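Local coordinates for YkuI protein (Bacillus subtilis, PDB 2BAS) that binds the second messenger cyclic di-GMP and, through its EAL domain, probably acts as a phosphodiesterase that cleaves it, at residues A[125-128]-A[129-133]; A[154-157]-A[158-162]; A[176-179]-A[180-184]. One frame throughout, in Å; residues are numbered along the deposited sequence.

All three contacts are local and lie in the EAL domain, a barrel built largely of alternating strands and helices. Contact 1 is on helix 124-135, contact 2 opens helix 156-167, and contact 3 spans the end of strand 172-178 and the loop after it. Contacts 1 and 2 have centres about 20 Å apart, and Leu127 of contact 1 packs on Tyr165 and Tyr166, further along the helix of contact 2. Contacts 2 and 3 are joined by the chain, with centres about 18 Å apart and nearest atoms about 7 Å apart. Contact 3 probably borders the active site, as in EAL relatives, and reaches the second subunit. Contacts 1 and 3 have centres about 28 Å apart.

Contact 1: A[125-128]-A[129-133]; sequences SFLE and LLKEY
Phe126 and Leu130 make the main apolar contact of this helical turn. Their side chains pass each other at a slant, and CE2 of Phe126 comes 3.8 Å from CD1 of Leu130. The ring carbon CG of Phe126 is anti to its backbone N (chi1 -173°), which carries the ring forward along the helix towards Leu130. Leu129 touches the same ring from further off, with its CD2 4.4 Å from Phe126 CD1. On the neighbouring side of the helix, Leu127 meets the aliphatic part of Lys131. CG of Leu127 lies 4.0 Å from Lys131 CE. The lysine chain bends about its CD-CE bond (chi4 -71°). Phe126 also packs on Ile93 of helix 82-100 and on Leu145 of strand 143-147. Leu127 reaches Tyr165 and Tyr166 of helix 156-167.

The backbone bonds are those of a regular alpha helix. Leu129 N gives to Ser125 O at 2.8 Å, Leu130 N to Phe126 O at 2.9 Å, and Lys131 N to Leu127 O at 2.8 Å. The bond from Glu132 N to Glu128 O is longer, at 3.3 Å.

Charged and polar side chains find partners beyond this turn. Glu132 forms a salt bridge with Arg94 of helix 82-100, and Tyr133 OH bonds to Asp98 of the same helix.

The helix is therefore amphipathic. Phe126, Leu127, Leu129 and Leu130 are buried, while Glu128 is exposed. This is the pattern of an outer helix laid against the barrel between two neighbouring helices. The chemistry implies that apolar contact fixes the inner side of the helix, while the Glu132 to Arg94 pair ties its flank to helix 82-100.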
loop_
_atom_site.group_PDB
_atom_site.type_symbol
_atom_site.label_atom_id
_atom_site.label_comp_id
_atom_site.label_asym_id
_atom_site.label_seq_id
_atom_site.Cartn_x
_atom_site.Cartn_y
_atom_site.Cartn_z
ATOM N N SER A 125 1.059 14.121 -32.827
ATOM C CA SER A 125 0.919 15.577 -32.967
ATOM C C SER A 125 1.249 16.391 -31.700
ATOM O O SER A 125 1.887 17.444 -31.796
ATOM C CB SER A 125 -0.461 15.960 -33.521
ATOM O OG SER A 125 -1.478 15.812 -32.542
ATOM N N PHE A 126 0.830 15.919 -30.525
ATOM C CA PHE A 126 1.120 16.631 -29.265
ATOM C C PHE A 126 2.616 16.649 -28.938
ATOM O O PHE A 126 3.144 17.662 -28.480
ATOM C CB PHE A 126 0.318 16.052 -28.095
ATOM C CG PHE A 126 0.448 16.834 -26.820
ATOM C CD1 PHE A 126 -0.247 18.027 -26.642
ATOM C CD2 PHE A 126 1.254 16.372 -25.786
ATOM C CE1 PHE A 126 -0.130 18.751 -25.462
ATOM C CE2 PHE A 126 1.375 17.093 -24.594
ATOM C CZ PHE A 126 0.684 18.276 -24.429
ATOM N N LEU A 127 3.289 15.526 -29.170
ATOM C CA LEU A 127 4.734 15.465 -29.002
ATOM C C LEU A 127 5.384 16.402 -30.026
ATOM O O LEU A 127 6.368 17.079 -29.711
ATOM C CB LEU A 127 5.241 14.026 -29.150
ATOM C CG LEU A 127 6.737 13.718 -28.986
ATOM C CD1 LEU A 127 7.267 14.101 -27.608
ATOM C CD2 LEU A 127 7.022 12.250 -29.276
ATOM N N GLU A 128 4.817 16.437 -31.238
ATOM C CA GLU A 128 5.245 17.367 -32.294
ATOM C C GLU A 128 5.124 18.809 -31.777
ATOM O O GLU A 128 6.040 19.615 -31.954
ATOM C CB GLU A 128 4.434 17.182 -33.601
ATOM C CG GLU A 128 4.742 15.910 -34.440
ATOM C CD GLU A 128 3.938 15.818 -35.770
ATOM O OE1 GLU A 128 2.720 16.126 -35.799
ATOM O OE2 GLU A 128 4.530 15.411 -36.802
ATOM N N LEU A 129 4.003 19.117 -31.122
ATOM C CA LEU A 129 3.808 20.429 -30.502
ATOM C C LEU A 129 4.860 20.686 -29.439
ATOM O O LEU A 129 5.349 21.808 -29.323
ATOM C CB LEU A 129 2.409 20.577 -29.893
ATOM C CG LEU A 129 2.125 21.821 -29.035
ATOM C CD1 LEU A 129 2.482 23.112 -29.770
ATOM C CD2 LEU A 129 0.681 21.858 -28.617
ATOM N N LEU A 130 5.207 19.654 -28.672
ATOM C CA LEU A 130 6.213 19.797 -27.622
ATOM C C LEU A 130 7.604 20.066 -28.193
ATOM O O LEU A 130 8.333 20.920 -27.683
ATOM C CB LEU A 130 6.227 18.577 -26.692
ATOM C CG LEU A 130 5.018 18.362 -25.771
ATOM C CD1 LEU A 130 5.198 17.093 -24.933
ATOM C CD2 LEU A 130 4.747 19.563 -24.862
ATOM N N LYS A 131 7.949 19.351 -29.263
ATOM C CA LYS A 131 9.252 19.478 -29.927
ATOM C C LYS A 131 9.514 20.862 -30.528
ATOM O O LYS A 131 10.662 21.292 -30.629
ATOM C CB LYS A 131 9.415 18.389 -30.996
ATOM C CG LYS A 131 9.685 16.986 -30.423
ATOM C CD LYS A 131 9.589 15.909 -31.502
ATOM C CE LYS A 131 10.114 14.571 -31.019
ATOM N NZ LYS A 131 11.594 14.594 -30.864
ATOM N N GLU A 132 8.443 21.550 -30.924
ATOM C CA GLU A 132 8.538 22.899 -31.490
ATOM C C GLU A 132 9.023 23.894 -30.433
ATOM O O GLU A 132 9.800 24.805 -30.731
ATOM C CB GLU A 132 7.182 23.341 -32.046
ATOM C CG GLU A 132 7.168 24.747 -32.640
ATOM C CD GLU A 132 5.765 25.333 -32.755
ATOM O OE1 GLU A 132 4.782 24.554 -32.794
ATOM O OE2 GLU A 132 5.649 26.581 -32.809
ATOM N N TYR A 133 8.549 23.716 -29.204
ATOM C CA TYR A 133 8.956 24.577 -28.103
ATOM C C TYR A 133 10.268 24.123 -27.490
ATOM O O TYR A 133 10.914 24.878 -26.760
ATOM C CB TYR A 133 7.835 24.740 -27.080
ATOM C CG TYR A 133 6.735 25.635 -27.609
ATOM C CD1 TYR A 133 5.661 25.109 -28.337
ATOM C CD2 TYR A 133 6.791 27.018 -27.422
ATOM C CE1 TYR A 133 4.656 25.939 -28.843
ATOM C CE2 TYR A 133 5.795 27.856 -27.925
ATOM C CZ TYR A 133 4.732 27.314 -28.635
ATOM O OH TYR A 133 3.749 28.144 -29.120
#

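Contact 2: A[154-157]-A[158-162]; sequences GDIE and QLYHM
The ring of Tyr160 meets the carbonyl of Ile156 obliquely. Its CD2 lies 3.5 Å from Ile156 O, and its CE2 is 4.4 Å from CG1 of the isoleucine side chain. CG of Tyr160 is anti to the carbonyl carbon (chi1 -75°), which turns the ring back towards the start of the helix. Its hydroxyl is hydrogen-bonded to Glu149. Arg187 and Leu191 of helix 185-191 also pack on this tyrosine.

The other flat groups are the carboxylate of Asp155 and the amide of Gln158. The two side chains cross at about a right angle, with their planes 47° apart. They touch through their CB atoms, 3.7 Å from each other, not through the amide.

Asp155 is the N-cap of helix 156-167, the helix of the beta-alpha-beta unit between strands 143-147 and 172-178. Its OD1 accepts from Gln158 N at 3.2 Å, and the donor stands above the carboxylate plane. Glu157 N makes a weak second bond to the same oxygen at 3.0 Å. The capping carboxylate thus takes up two N-H groups of the first turn. Behind the cap the backbone bonds are weak, as from Tyr160 N to Ile156 O at 3.3 Å.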
loop_
_atom_site.group_PDB
_atom_site.type_symbol
_atom_site.label_atom_id
_atom_site.label_comp_id
_atom_site.label_asym_id
_atom_site.label_seq_id
_atom_site.Cartn_x
_atom_site.Cartn_y
_atom_site.Cartn_z
ATOM N N GLY A 154 -9.920 3.137 -24.479
ATOM C CA GLY A 154 -8.995 2.377 -25.314
ATOM C C GLY A 154 -8.310 1.200 -24.645
ATOM O O GLY A 154 -8.634 0.824 -23.515
ATOM N N ASP A 155 -7.362 0.612 -25.374
ATOM C CA ASP A 155 -6.543 -0.493 -24.885
ATOM C C ASP A 155 -5.553 0.092 -23.888
ATOM O O ASP A 155 -4.775 0.985 -24.232
ATOM C CB ASP A 155 -5.823 -1.165 -26.067
ATOM C CG ASP A 155 -4.926 -2.321 -25.648
ATOM O OD1 ASP A 155 -4.124 -2.171 -24.699
ATOM O OD2 ASP A 155 -5.005 -3.380 -26.299
ATOM N N ILE A 156 -5.584 -0.411 -22.659
ATOM C CA ILE A 156 -4.801 0.186 -21.572
ATOM C C ILE A 156 -3.273 0.073 -21.715
ATOM O O ILE A 156 -2.542 1.007 -21.365
ATOM C CB ILE A 156 -5.277 -0.298 -20.171
ATOM C CG1 ILE A 156 -4.831 0.688 -19.091
ATOM C CG2 ILE A 156 -4.810 -1.728 -19.876
ATOM C CD1 ILE A 156 -5.534 2.028 -19.154
ATOM N N GLU A 157 -2.794 -1.057 -22.232
ATOM C CA GLU A 157 -1.353 -1.237 -22.420
ATOM C C GLU A 157 -0.853 -0.496 -23.669
ATOM O O GLU A 157 0.349 -0.312 -23.854
ATOM C CB GLU A 157 -0.958 -2.726 -22.389
ATOM C CG GLU A 157 -1.233 -3.378 -21.010
ATOM C CD GLU A 157 -0.403 -4.633 -20.717
ATOM O OE1 GLU A 157 0.155 -4.713 -19.597
ATOM O OE2 GLU A 157 -0.312 -5.531 -21.589
ATOM N N GLN A 158 -1.794 -0.055 -24.502
ATOM C CA GLN A 158 -1.499 0.772 -25.662
ATOM C C GLN A 158 -1.127 2.187 -25.194
ATOM O O GLN A 158 -0.198 2.802 -25.723
ATOM C CB GLN A 158 -2.711 0.806 -26.604
ATOM C CG GLN A 158 -2.458 1.368 -28.005
ATOM C CD GLN A 158 -1.882 0.357 -28.981
ATOM O OE1 GLN A 158 -1.482 -0.746 -28.602
ATOM N NE2 GLN A 158 -1.842 0.732 -30.258
ATOM N N LEU A 159 -1.857 2.692 -24.201
ATOM C CA LEU A 159 -1.582 3.997 -23.618
ATOM C C LEU A 159 -0.223 4.014 -22.929
ATOM O O LEU A 159 0.545 4.965 -23.077
ATOM C CB LEU A 159 -2.675 4.378 -22.614
ATOM C CG LEU A 159 -2.546 5.715 -21.868
ATOM C CD1 LEU A 159 -2.631 6.904 -22.819
ATOM C CD2 LEU A 159 -3.613 5.833 -20.806
ATOM N N TYR A 160 0.061 2.951 -22.182
ATOM C CA TYR A 160 1.305 2.821 -21.424
ATOM C C TYR A 160 2.487 2.697 -22.369
ATOM O O TYR A 160 3.612 3.060 -22.027
ATOM C CB TYR A 160 1.219 1.612 -20.483
ATOM C CG TYR A 160 0.345 1.826 -19.255
ATOM C CD1 TYR A 160 0.430 0.966 -18.155
ATOM C CD2 TYR A 160 -0.544 2.903 -19.176
ATOM C CE1 TYR A 160 -0.370 1.158 -17.018
ATOM C CE2 TYR A 160 -1.339 3.107 -18.050
ATOM C CZ TYR A 160 -1.247 2.236 -16.978
ATOM O OH TYR A 160 -2.034 2.448 -15.875
ATOM N N HIS A 161 2.205 2.183 -23.565
ATOM C CA HIS A 161 3.187 2.071 -24.633
ATOM C C HIS A 161 3.651 3.466 -25.065
ATOM O O HIS A 161 4.849 3.752 -25.000
ATOM C CB HIS A 161 2.608 1.257 -25.800
ATOM C CG HIS A 161 3.504 1.165 -26.997
ATOM N ND1 HIS A 161 4.524 0.244 -27.095
ATOM C CD2 HIS A 161 3.513 1.862 -28.159
ATOM C CE1 HIS A 161 5.131 0.386 -28.261
ATOM N NE2 HIS A 161 4.537 1.362 -28.926
HETATM N N MSE A 162 2.718 4.340 -25.458
HETATM C CA MSE A 162 3.096 5.699 -25.863
HETATM C C MSE A 162 3.581 6.548 -24.700
HETATM O O MSE A 162 4.327 7.507 -24.905
HETATM C CB MSE A 162 1.992 6.434 -26.636
HETATM C CG MSE A 162 0.778 6.804 -25.824
HETATM SE SE MSE A 162 0.150 8.623 -26.194
HETATM C CE MSE A 162 1.304 9.563 -24.926
#

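Contact 3: A[176-179]-A[180-184]; sequences DNIG and KESSN
Ser182 N donates to Asn177 O at 3.0 Å and closes a pi-turn, Asn177 to Ser182, at the end of strand 172-178. The sequence Asp176 to Gly179, which leads into the turn, matches the DDFG motif of EAL domains. The donor lies nearly in line with the carbonyl, at a C=O...N angle of 167°. Ile178 CA is 3.3 Å from Ser182 O, with the C-H nearly straight at the oxygen.

Side chains add further contacts across the turn. CB of Asn177 lies 4.0 Å from CG of Glu181. OG of Ser182 is anti to the backbone N (chi1 169°), which places it beside Ile178 CD1, 3.7 Å away. Gly179 takes a positive phi (101°), and its carbonyl O meets Ser183 CB.

Further out, OD1 of Asp176 accepts from Asn177 N at 2.7 Å and lies close to the carboxylate of Glu233. In EAL relatives the matching aspartate helps to bind metal, so a similar role here is plausible. The loop also lies at the dimer interface. Lys180 O accepts from Asn184 ND2 of the second subunit, and Ser183 OG bonds to Asp186 N of that subunit.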
loop_
_atom_site.group_PDB
_atom_site.type_symbol
_atom_site.label_atom_id
_atom_site.label_comp_id
_atom_site.label_asym_id
_atom_site.label_seq_id
_atom_site.Cartn_x
_atom_site.Cartn_y
_atom_site.Cartn_z
ATOM N N ASP A 176 -3.261 10.874 -12.229
ATOM C CA ASP A 176 -4.301 11.709 -11.614
ATOM C C ASP A 176 -5.315 10.824 -10.859
ATOM O O ASP A 176 -5.385 9.609 -11.083
ATOM C CB ASP A 176 -5.035 12.497 -12.705
ATOM C CG ASP A 176 -5.700 13.766 -12.180
ATOM O OD1 ASP A 176 -5.663 14.036 -10.921
ATOM O OD2 ASP A 176 -6.298 14.564 -12.999
ATOM N N ASN A 177 -6.061 11.489 -9.982
ATOM C CA ASN A 177 -7.128 10.875 -9.140
ATOM C C ASN A 177 -6.680 9.587 -8.429
ATOM O O ASN A 177 -7.352 8.547 -8.487
ATOM C CB ASN A 177 -8.338 10.489 -9.995
ATOM C CG ASN A 177 -8.965 11.670 -10.730
ATOM O OD1 ASN A 177 -8.650 12.819 -10.428
ATOM N ND2 ASN A 177 -9.845 11.452 -11.689
ATOM N N ILE A 178 -5.561 9.645 -7.755
ATOM C CA ILE A 178 -5.058 8.469 -7.034
ATOM C C ILE A 178 -5.677 8.421 -5.627
ATOM O O ILE A 178 -5.856 9.464 -4.971
ATOM C CB ILE A 178 -3.534 8.520 -6.929
ATOM C CG1 ILE A 178 -2.848 8.463 -8.298
ATOM C CG2 ILE A 178 -2.951 7.356 -6.120
ATOM C CD1 ILE A 178 -3.208 7.206 -9.098
ATOM N N GLY A 179 -5.985 7.195 -5.230
ATOM C CA GLY A 179 -6.576 6.887 -3.921
ATOM C C GLY A 179 -8.085 6.645 -4.037
ATOM O O GLY A 179 -8.645 5.761 -3.369
ATOM N N LYS A 180 -8.700 7.427 -4.888
ATOM C CA LYS A 180 -10.146 7.383 -5.081
ATOM C C LYS A 180 -10.590 6.544 -6.307
ATOM O O LYS A 180 -10.790 5.329 -6.241
ATOM C CB LYS A 180 -10.663 8.815 -5.258
ATOM C CG LYS A 180 -12.187 8.909 -5.324
ATOM C CD LYS A 180 -12.854 9.057 -3.952
ATOM C CE LYS A 180 -14.327 9.468 -4.055
ATOM N NZ LYS A 180 -14.960 9.694 -2.749
ATOM N N GLU A 181 -10.746 7.190 -7.417
ATOM C CA GLU A 181 -11.254 6.530 -8.629
ATOM C C GLU A 181 -10.182 5.715 -9.335
ATOM O O GLU A 181 -10.454 4.671 -9.941
ATOM C CB GLU A 181 -11.786 7.597 -9.539
ATOM C CG GLU A 181 -11.839 8.950 -8.826
ATOM C CD GLU A 181 -13.257 9.485 -8.610
ATOM O OE1 GLU A 181 -13.428 10.657 -8.099
ATOM O OE2 GLU A 181 -14.280 8.771 -8.938
ATOM N N SER A 182 -8.993 6.179 -9.264
ATOM C CA SER A 182 -7.890 5.477 -9.864
ATOM C C SER A 182 -6.990 5.009 -8.740
ATOM O O SER A 182 -5.986 5.648 -8.423
ATOM C CB SER A 182 -7.137 6.400 -10.812
ATOM O OG SER A 182 -5.919 5.793 -11.203
ATOM N N SER A 183 -7.381 3.891 -8.152
ATOM C CA SER A 183 -6.633 3.302 -7.035
ATOM C C SER A 183 -6.338 1.819 -7.298
ATOM O O SER A 183 -6.994 0.924 -6.744
ATOM C CB SER A 183 -7.435 3.430 -5.728
ATOM O OG SER A 183 -8.686 2.767 -5.841
ATOM N N ASN A 184 -5.345 1.608 -8.146
ATOM C CA ASN A 184 -4.885 0.261 -8.522
ATOM C C ASN A 184 -3.353 0.196 -8.455
ATOM O O ASN A 184 -2.647 0.870 -9.221
ATOM C CB ASN A 184 -5.332 -0.087 -9.943
ATOM C CG ASN A 184 -5.239 -1.589 -10.240
ATOM O OD1 ASN A 184 -4.319 -2.253 -9.762
ATOM N ND2 ASN A 184 -6.144 -2.171 -11.005
#